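Local coordinates for AT27789p (Drosophila melanogaster, PDB 5UZN), which probably binds RNA, including mRNA, as the Drosophila hnRNP F/H homologue Glorund, of which this chain is the third quasi-RNA recognition motif (qRRM3) domain, at residues Glu9-Met15 with Leu81-Thr87; Asp26-Glu32 with His70-Met74; Arg35-Ile41 with Thr52-Asp58. All coordinates share one frame; numbering follows the deposited sequence.

Contact 1 of 3, residues Glu9-Met15 with Leu81-Thr87; sequences EYYTIHM and LFYDGKT. With SO4 (sulfate ion), chain E.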
# COMPACT_ATOMS: atom_id res chain seq x y z
N GLU A 9 -16.94 -3.26 -0.59
CA GLU A 9 -16.15 -2.80 0.54
C GLU A 9 -14.78 -3.47 0.52
O GLU A 9 -14.67 -4.67 0.27
CB GLU A 9 -16.88 -3.11 1.85
CG GLU A 9 -17.46 -4.53 1.86
CD GLU A 9 -18.27 -4.86 3.11
OE1 GLU A 9 -18.88 -3.93 3.67
OE2 GLU A 9 -18.27 -6.04 3.51
N TYR A 10 -13.74 -2.70 0.80
CA TYR A 10 -12.38 -3.21 0.78
C TYR A 10 -11.75 -3.06 2.16
O TYR A 10 -12.22 -2.30 3.00
CB TYR A 10 -11.54 -2.48 -0.27
CG TYR A 10 -12.07 -2.63 -1.68
CD1 TYR A 10 -11.84 -3.79 -2.42
CD2 TYR A 10 -12.80 -1.61 -2.27
CE1 TYR A 10 -12.33 -3.92 -3.71
CE2 TYR A 10 -13.28 -1.74 -3.56
CZ TYR A 10 -13.05 -2.89 -4.27
OH TYR A 10 -13.54 -3.00 -5.55
N TYR A 11 -10.69 -3.83 2.39
CA TYR A 11 -9.94 -3.77 3.65
C TYR A 11 -8.62 -3.07 3.39
O TYR A 11 -7.82 -3.51 2.55
CB TYR A 11 -9.73 -5.17 4.21
CG TYR A 11 -11.03 -5.89 4.44
CD1 TYR A 11 -11.67 -6.57 3.41
CD2 TYR A 11 -11.63 -5.88 5.70
CE1 TYR A 11 -12.87 -7.23 3.62
CE2 TYR A 11 -12.84 -6.54 5.92
CZ TYR A 11 -13.45 -7.21 4.87
OH TYR A 11 -14.65 -7.86 5.08
N THR A 12 -8.37 -1.99 4.12
CA THR A 12 -7.41 -0.97 3.72
C THR A 12 -6.15 -0.99 4.57
O THR A 12 -6.22 -1.03 5.81
CB THR A 12 -8.07 0.40 3.80
OG1 THR A 12 -9.24 0.36 3.00
CG2 THR A 12 -7.13 1.48 3.29
N ILE A 13 -5.00 -0.92 3.90
CA ILE A 13 -3.71 -0.73 4.54
C ILE A 13 -3.17 0.61 4.06
O ILE A 13 -2.92 0.79 2.86
CB ILE A 13 -2.73 -1.85 4.19
CG1 ILE A 13 -3.23 -3.20 4.72
CG2 ILE A 13 -1.35 -1.55 4.74
CD1 ILE A 13 -2.21 -4.30 4.45
N HIS A 14 -3.02 1.56 4.99
CA HIS A 14 -2.44 2.86 4.70
C HIS A 14 -0.94 2.75 4.85
O HIS A 14 -0.45 2.06 5.74
CB HIS A 14 -3.02 3.94 5.63
CG HIS A 14 -2.48 5.30 5.37
ND1 HIS A 14 -2.66 5.95 4.16
CD2 HIS A 14 -1.72 6.13 6.13
CE1 HIS A 14 -2.04 7.12 4.20
NE2 HIS A 14 -1.46 7.25 5.38
N MET A 15 -0.20 3.38 3.94
CA MET A 15 1.24 3.20 3.85
C MET A 15 1.92 4.55 3.95
O MET A 15 1.51 5.50 3.31
CB MET A 15 1.64 2.50 2.53
CG MET A 15 0.81 1.27 2.18
SD MET A 15 1.08 0.64 0.51
CE MET A 15 2.71 -0.09 0.73
N LEU A 81 3.17 0.43 7.72
CA LEU A 81 1.84 -0.05 7.37
C LEU A 81 0.88 0.21 8.53
O LEU A 81 1.24 0.01 9.69
CB LEU A 81 1.86 -1.55 7.05
CG LEU A 81 2.79 -1.91 5.89
CD1 LEU A 81 2.67 -3.40 5.59
CD2 LEU A 81 2.44 -1.07 4.66
N PHE A 82 -0.33 0.64 8.20
CA PHE A 82 -1.40 0.90 9.16
C PHE A 82 -2.67 0.28 8.63
O PHE A 82 -3.12 0.63 7.53
CB PHE A 82 -1.61 2.40 9.38
CG PHE A 82 -0.38 3.14 9.76
CD1 PHE A 82 0.46 3.66 8.79
CD2 PHE A 82 -0.06 3.31 11.11
CE1 PHE A 82 1.61 4.34 9.16
CE2 PHE A 82 1.08 3.98 11.47
CZ PHE A 82 1.90 4.50 10.50
N TYR A 83 -3.25 -0.64 9.40
CA TYR A 83 -4.50 -1.28 9.00
C TYR A 83 -5.65 -0.35 9.33
O TYR A 83 -5.95 -0.14 10.51
CB TYR A 83 -4.67 -2.61 9.71
CG TYR A 83 -5.99 -3.25 9.28
CD1 TYR A 83 -6.23 -3.50 7.95
CD2 TYR A 83 -6.98 -3.56 10.20
CE1 TYR A 83 -7.42 -4.06 7.53
CE2 TYR A 83 -8.18 -4.13 9.79
CZ TYR A 83 -8.38 -4.37 8.46
OH TYR A 83 -9.55 -4.93 8.01
N ASP A 84 -6.30 0.20 8.30
CA ASP A 84 -7.38 1.15 8.52
C ASP A 84 -8.76 0.51 8.47
O ASP A 84 -9.76 1.22 8.55
CB ASP A 84 -7.29 2.30 7.51
CG ASP A 84 -6.16 3.28 7.82
OD1 ASP A 84 -5.39 3.07 8.79
OD2 ASP A 84 -6.03 4.27 7.08
N GLY A 85 -8.84 -0.81 8.35
CA GLY A 85 -10.12 -1.44 8.46
C GLY A 85 -10.89 -1.35 7.15
O GLY A 85 -10.36 -1.09 6.07
N LYS A 86 -12.18 -1.57 7.28
CA LYS A 86 -13.00 -1.79 6.11
C LYS A 86 -13.43 -0.47 5.49
O LYS A 86 -13.60 0.55 6.18
CB LYS A 86 -14.20 -2.65 6.51
CG LYS A 86 -15.23 -2.87 5.48
CD LYS A 86 -16.25 -3.86 5.98
CE LYS A 86 -17.51 -3.11 6.38
NZ LYS A 86 -18.05 -2.35 5.22
N THR A 87 -13.55 -0.48 4.16
CA THR A 87 -14.01 0.63 3.31
C THR A 87 -12.94 1.69 3.16
O THR A 87 -12.27 1.74 2.12
CB THR A 87 -15.30 1.29 3.84
OG1 THR A 87 -16.37 0.34 3.82
CG2 THR A 87 -15.68 2.50 2.98
S SO4 E . -13.35 -1.74 10.90
O1 SO4 E . -13.24 -2.48 9.65
O2 SO4 E . -13.18 -0.31 10.66
O3 SO4 E . -12.31 -2.19 11.82
O4 SO4 E . -14.67 -1.97 11.49
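Y11-M15 and L81-K86 run antiparallel, their short axes coming within 4.5 Å at 148°, and the H14-F82 pair exchanges two bonds, H14 N giving its hydrogen to F82 O at 2.7 Å and F82 N giving its own to H14 O. D84 N donates to T12 O and T12 N to G85 O. G85 has backbone angles that jam any CB against the preceding carbonyl, and K86 N donates to O1 of a sulfate, probably from the crystallisation liquor, at 2.8 Å. On the face that carries Y11, I13 and M15, Y83 places its OH at the edge of the Y11 ring, 3.3 Å from CD2. With CG anti to the backbone N (chi1 180°), the Y83 ring brings CD1 within 3.3 Å of T12 O. L81 CD2 touches both I13 CG2 and M15 CG, 3.8 Å from each. On the reverse face D84 OD2 lies 3.4 Å from H14 CB, while H14 ND1 is bonded to D54. E9 OE1 and K86 NZ form a surface salt bridge whose modelled length is too short to trust. These are the first and last strands of the RRM fold; strand 52-57 flanks 11-16 across from 80-86, helix 60-68 touches Y11, I13 and Y83, and helix 24-31 touches M15 and L81.

Contact 2 of 3, residues Asp26-Glu32 with His70-Met74; sequences DVFKFFE and HREQM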
# COMPACT_ATOMS: atom_id res chain seq x y z
N ASP A 26 5.04 -0.60 -7.82
CA ASP A 26 5.90 -0.87 -6.67
C ASP A 26 5.10 -1.33 -5.45
O ASP A 26 5.58 -2.15 -4.66
CB ASP A 26 6.70 0.37 -6.30
CG ASP A 26 8.08 0.37 -6.91
OD1 ASP A 26 8.31 -0.40 -7.85
OD2 ASP A 26 8.94 1.15 -6.43
N VAL A 27 3.89 -0.79 -5.25
CA VAL A 27 3.07 -1.29 -4.15
C VAL A 27 2.68 -2.74 -4.41
O VAL A 27 2.81 -3.60 -3.53
CB VAL A 27 1.84 -0.38 -3.93
CG1 VAL A 27 0.96 -0.92 -2.80
CG2 VAL A 27 2.31 0.99 -3.52
N PHE A 28 2.25 -3.06 -5.62
CA PHE A 28 1.93 -4.42 -5.94
C PHE A 28 3.14 -5.32 -5.67
O PHE A 28 3.01 -6.33 -5.09
CB PHE A 28 1.39 -4.54 -7.37
CG PHE A 28 -0.06 -4.14 -7.54
CD1 PHE A 28 -1.06 -4.89 -7.05
CD2 PHE A 28 -0.40 -3.00 -8.22
CE1 PHE A 28 -2.38 -4.52 -7.22
CE2 PHE A 28 -1.71 -2.63 -8.39
CZ PHE A 28 -2.70 -3.40 -7.88
N LYS A 29 4.34 -4.90 -6.05
CA LYS A 29 5.53 -5.73 -5.82
C LYS A 29 5.80 -5.91 -4.33
O LYS A 29 6.30 -6.96 -3.91
CB LYS A 29 6.76 -5.12 -6.49
CG LYS A 29 6.75 -5.20 -8.00
CD LYS A 29 7.99 -4.53 -8.60
CE LYS A 29 7.97 -4.55 -10.13
NZ LYS A 29 9.13 -3.82 -10.72
N PHE A 30 5.47 -4.89 -3.54
CA PHE A 30 5.72 -4.91 -2.10
C PHE A 30 4.90 -5.99 -1.41
O PHE A 30 5.40 -6.67 -0.50
CB PHE A 30 5.41 -3.52 -1.53
CG PHE A 30 5.73 -3.37 -0.07
CD1 PHE A 30 7.02 -3.07 0.34
CD2 PHE A 30 4.76 -3.57 0.89
CE1 PHE A 30 7.32 -2.95 1.68
CE2 PHE A 30 5.06 -3.43 2.24
CZ PHE A 30 6.35 -3.12 2.62
N PHE A 31 3.65 -6.20 -1.83
CA PHE A 31 2.78 -7.17 -1.18
C PHE A 31 2.73 -8.52 -1.87
O PHE A 31 1.97 -9.39 -1.43
CB PHE A 31 1.35 -6.61 -1.09
CG PHE A 31 1.22 -5.44 -0.16
CD1 PHE A 31 1.44 -5.59 1.20
CD2 PHE A 31 0.86 -4.20 -0.65
CE1 PHE A 31 1.31 -4.52 2.05
CE2 PHE A 31 0.72 -3.13 0.20
CZ PHE A 31 0.95 -3.28 1.55
N GLU A 32 3.48 -8.73 -2.95
CA GLU A 32 3.32 -9.99 -3.67
C GLU A 32 3.79 -11.11 -2.75
O GLU A 32 4.71 -10.90 -1.96
CB GLU A 32 4.11 -9.98 -4.99
CG GLU A 32 5.61 -10.06 -4.81
CD GLU A 32 6.37 -9.74 -6.07
OE1 GLU A 32 7.62 -9.82 -6.03
OE2 GLU A 32 5.74 -9.38 -7.10
N HIS A 70 5.49 -9.14 3.66
CA HIS A 70 5.76 -8.13 2.65
C HIS A 70 7.27 -7.94 2.59
O HIS A 70 8.01 -8.42 3.46
CB HIS A 70 5.04 -6.82 3.00
CG HIS A 70 5.28 -6.35 4.40
ND1 HIS A 70 6.40 -5.63 4.76
CD2 HIS A 70 4.54 -6.47 5.53
CE1 HIS A 70 6.35 -5.34 6.05
NE2 HIS A 70 5.22 -5.83 6.54
N ARG A 71 7.74 -7.24 1.56
CA ARG A 71 9.17 -7.02 1.44
C ARG A 71 9.69 -6.16 2.59
O ARG A 71 8.94 -5.45 3.27
CB ARG A 71 9.52 -6.37 0.10
CG ARG A 71 9.55 -7.35 -1.07
CD ARG A 71 8.95 -6.72 -2.31
NE ARG A 71 9.72 -6.95 -3.54
CZ ARG A 71 9.50 -7.96 -4.37
NH1 ARG A 71 8.56 -8.86 -4.10
NH2 ARG A 71 10.23 -8.09 -5.47
N GLU A 72 11.00 -6.24 2.80
CA GLU A 72 11.59 -5.48 3.90
C GLU A 72 11.59 -3.99 3.59
O GLU A 72 11.44 -3.17 4.50
CB GLU A 72 13.00 -6.00 4.18
CG GLU A 72 13.01 -7.52 4.40
CD GLU A 72 14.40 -8.14 4.33
OE1 GLU A 72 14.64 -8.96 3.41
OE2 GLU A 72 15.24 -7.81 5.19
N GLN A 73 11.72 -3.62 2.33
CA GLN A 73 11.76 -2.23 1.92
C GLN A 73 11.02 -2.11 0.60
O GLN A 73 10.85 -3.09 -0.13
CB GLN A 73 13.21 -1.72 1.74
CG GLN A 73 14.04 -1.65 3.00
CD GLN A 73 15.33 -0.87 2.78
OE1 GLN A 73 16.07 -1.12 1.83
NE2 GLN A 73 15.60 0.09 3.66
N MET A 74 10.56 -0.90 0.30
CA MET A 74 10.17 -0.55 -1.07
C MET A 74 11.28 0.34 -1.61
O MET A 74 11.58 1.39 -1.03
CB MET A 74 8.84 0.19 -1.10
CG MET A 74 8.32 0.42 -2.50
SD MET A 74 6.86 1.46 -2.45
CE MET A 74 5.76 0.47 -1.42
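F30 drives its ring into the loop made by H70-M74, where the first helix of the RRM β-α-β-β-α-β fold meets the segment that follows the second. H70 lies alongside in the same direction, ring planes 19° apart but slid so far that they barely overlap, with centroids 5.0 Å apart; the nearest atoms are F30 CZ and H70 ND1 at 3.3 Å. R71 N sits 4.3 Å above the centre of one face of the F30 ring, Q73 O stands at its edge, and M74 crosses at about a right angle with CB 4.0 Å from F30 CD1. The phenyl gets there because CG is anti to the backbone N (chi1 -175°). Cutting F30 back to an alanine is likely to open a gap between H70 and M74 and leave the imidazole without its neighbouring ring. The same residue also holds the loop by its backbone, R71 N donating to F30 O at 3.2 Å. Further out, H70 ND1 reaches R71 O at 3.0 Å, close to its own ring plane, which helps to fix the imidazole's rotation. The R71 guanidinium has the K29 carbonyl carbon over one face and E32 OE1 at its edge, a salt bridge modelled doubtfully short. M15 and L81 of the sheet underlie F30. At the far end, S22 OG bonds D26 OD2, and D26 CB lies 4.0 Å from M74 SD.

Contact 3 of 3, residues Arg35-Ile41 with Thr52-Asp58; sequences RPANVRI and TADAYFD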
# COMPACT_ATOMS: atom_id res chain seq x y z
N ARG A 35 -2.25 -9.97 -3.47
CA ARG A 35 -2.72 -9.01 -4.44
C ARG A 35 -3.82 -8.08 -4.07
O ARG A 35 -4.94 -8.43 -4.05
CB ARG A 35 -3.23 -9.77 -5.66
CG ARG A 35 -2.57 -9.48 -6.98
CD ARG A 35 -2.45 -10.74 -7.84
NE ARG A 35 -3.52 -11.74 -7.73
CZ ARG A 35 -3.35 -12.98 -7.32
NH1 ARG A 35 -2.15 -13.39 -6.98
NH2 ARG A 35 -4.36 -13.81 -7.25
N PRO A 36 -3.47 -6.87 -3.79
CA PRO A 36 -4.51 -5.85 -3.57
C PRO A 36 -5.40 -5.72 -4.79
O PRO A 36 -4.97 -5.87 -5.93
CB PRO A 36 -3.72 -4.56 -3.29
CG PRO A 36 -2.37 -4.82 -3.72
CD PRO A 36 -2.13 -6.30 -3.60
N ALA A 37 -6.69 -5.47 -4.54
CA ALA A 37 -7.60 -5.20 -5.64
C ALA A 37 -7.19 -3.93 -6.36
O ALA A 37 -7.19 -3.88 -7.60
CB ALA A 37 -9.03 -5.07 -5.11
N ASN A 38 -6.80 -2.91 -5.61
CA ASN A 38 -6.42 -1.62 -6.16
C ASN A 38 -5.44 -0.95 -5.21
O ASN A 38 -5.36 -1.30 -4.03
CB ASN A 38 -7.63 -0.71 -6.38
CG ASN A 38 -8.46 -1.12 -7.58
OD1 ASN A 38 -7.93 -1.29 -8.68
ND2 ASN A 38 -9.76 -1.27 -7.37
N VAL A 39 -4.72 0.03 -5.75
CA VAL A 39 -3.71 0.82 -5.04
C VAL A 39 -3.92 2.27 -5.43
O VAL A 39 -4.14 2.57 -6.60
CB VAL A 39 -2.27 0.41 -5.40
CG1 VAL A 39 -1.29 1.45 -4.81
CG2 VAL A 39 -1.96 -0.99 -4.91
N ARG A 40 -3.84 3.10 -4.47
CA ARG A 40 -3.92 4.60 -4.71
C ARG A 40 -2.69 5.41 -4.02
O ARG A 40 -2.43 5.50 -2.79
CB ARG A 40 -5.19 5.19 -4.09
CG ARG A 40 -6.49 4.59 -4.57
CD ARG A 40 -7.64 5.56 -4.33
NE ARG A 40 -7.66 6.08 -2.97
CZ ARG A 40 -8.48 7.03 -2.55
NH1 ARG A 40 -8.43 7.45 -1.29
NH2 ARG A 40 -9.36 7.58 -3.39
N ILE A 41 -1.90 5.87 -4.97
CA ILE A 41 -0.81 6.72 -4.53
C ILE A 41 -1.39 8.09 -4.23
O ILE A 41 -2.24 8.57 -4.98
CB ILE A 41 0.27 6.81 -5.63
CG1 ILE A 41 0.74 5.39 -6.05
CG2 ILE A 41 1.37 7.77 -5.20
CD1 ILE A 41 1.45 4.53 -4.90
N THR A 52 2.84 8.72 0.52
CA THR A 52 1.91 7.79 1.15
C THR A 52 0.99 7.20 0.10
O THR A 52 0.92 7.66 -1.04
CB THR A 52 1.07 8.45 2.24
OG1 THR A 52 0.07 9.29 1.64
CG2 THR A 52 1.93 9.27 3.17
N ALA A 53 0.25 6.17 0.51
CA ALA A 53 -0.58 5.43 -0.41
C ALA A 53 -1.58 4.61 0.38
O ALA A 53 -1.40 4.38 1.58
CB ALA A 53 0.26 4.48 -1.29
N ASP A 54 -2.60 4.13 -0.32
CA ASP A 54 -3.53 3.13 0.20
C ASP A 54 -3.53 1.89 -0.68
O ASP A 54 -3.50 1.99 -1.91
CB ASP A 54 -4.96 3.66 0.25
CG ASP A 54 -5.17 4.64 1.36
OD1 ASP A 54 -4.54 4.48 2.42
OD2 ASP A 54 -5.98 5.58 1.16
N ALA A 55 -3.58 0.72 -0.04
CA ALA A 55 -3.74 -0.55 -0.73
C ALA A 55 -5.04 -1.16 -0.23
O ALA A 55 -5.25 -1.25 0.99
CB ALA A 55 -2.55 -1.50 -0.49
N TYR A 56 -5.91 -1.54 -1.17
CA TYR A 56 -7.27 -2.03 -0.92
C TYR A 56 -7.33 -3.51 -1.26
O TYR A 56 -7.15 -3.89 -2.42
CB TYR A 56 -8.31 -1.26 -1.74
CG TYR A 56 -8.38 0.21 -1.39
CD1 TYR A 56 -9.10 0.62 -0.28
CD2 TYR A 56 -7.75 1.18 -2.16
CE1 TYR A 56 -9.18 1.94 0.09
CE2 TYR A 56 -7.82 2.54 -1.79
CZ TYR A 56 -8.55 2.90 -0.67
OH TYR A 56 -8.67 4.21 -0.26
N PHE A 57 -7.57 -4.34 -0.25
CA PHE A 57 -7.59 -5.79 -0.42
C PHE A 57 -9.02 -6.29 -0.46
O PHE A 57 -9.94 -5.69 0.11
CB PHE A 57 -6.81 -6.49 0.70
CG PHE A 57 -5.35 -6.11 0.72
CD1 PHE A 57 -4.95 -4.94 1.33
CD2 PHE A 57 -4.40 -6.90 0.07
CE1 PHE A 57 -3.59 -4.57 1.33
CE2 PHE A 57 -3.07 -6.54 0.07
CZ PHE A 57 -2.66 -5.37 0.70
N ASP A 58 -9.19 -7.44 -1.13
CA ASP A 58 -10.51 -8.00 -1.37
C ASP A 58 -11.13 -8.53 -0.08
O ASP A 58 -12.33 -8.36 0.14
CB ASP A 58 -10.42 -9.12 -2.43
CG ASP A 58 -10.21 -8.57 -3.84
OD1 ASP A 58 -10.90 -7.60 -4.20
OD2 ASP A 58 -9.36 -9.11 -4.58
O HOH W 1 -6.56 -8.58 -1.86
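P36 sets its ring against one face of F57, CB lying 4.2 Å from the centroid in a CH-pi contact while CD meets F57 CE2 at 3.8 Å. Just beyond, A37 and N38 both face Y56 in a classic beta bulge, their two N-H groups sharing Y56 O through weak bonds. A water spans the mouth of the pair, donating to R35 O and accepting from D58 N. From there the strands pair regularly: Y56 N donates to N38 O at 2.9 Å, and R40 N reaches D54 O almost straight, at 175°. R40 lays CG against the edge of the Y56 ring, 3.7 Å from CE2, then bends at chi3 (-50°). That brings its guanidinium nearly coplanar with the D54 carboxylate, though NH1 to OD2 is a long salt bridge of 3.9 Å; the other carboxylate oxygen, D54 OD1, is hydrogen-bonded to H14 ND1. On the face with V39, A53 and A55, I41 CD1 rests 3.8 Å from A53 CB. These are the second and third strands of the RRM sheet: 52-57 is paired on its other side with 11-16, helix 24-31 packs on P36, V39 and A55, and helix 60-68 packs on F57.

Contacts 1 and 3 are both antiparallel strand pairs of one sheet, joined where 11-16 meets 52-57: backbone hydrogen bonds pair M15 with A53 and Y11 with F57. Contact 3 pairs the outer strand 38-43 and contact 1 the outer strand 80-86. Contact 2 has no strand in it; it ties a helix to a loop and packs on the sheet. Each mixes buried and exposed residues: in the strand pairs the helix side carries most of the aliphatic residues, with Y11, Y83 and K86 toward its end, and the other face mixes aromatic with polar groups, whereas contact 2 surrounds one phenylalanine, with a charged pair at its rim. M15 touches V27, F31 and M74, and V39 meets V27 and F28, so a common hydrophobic core connects all three.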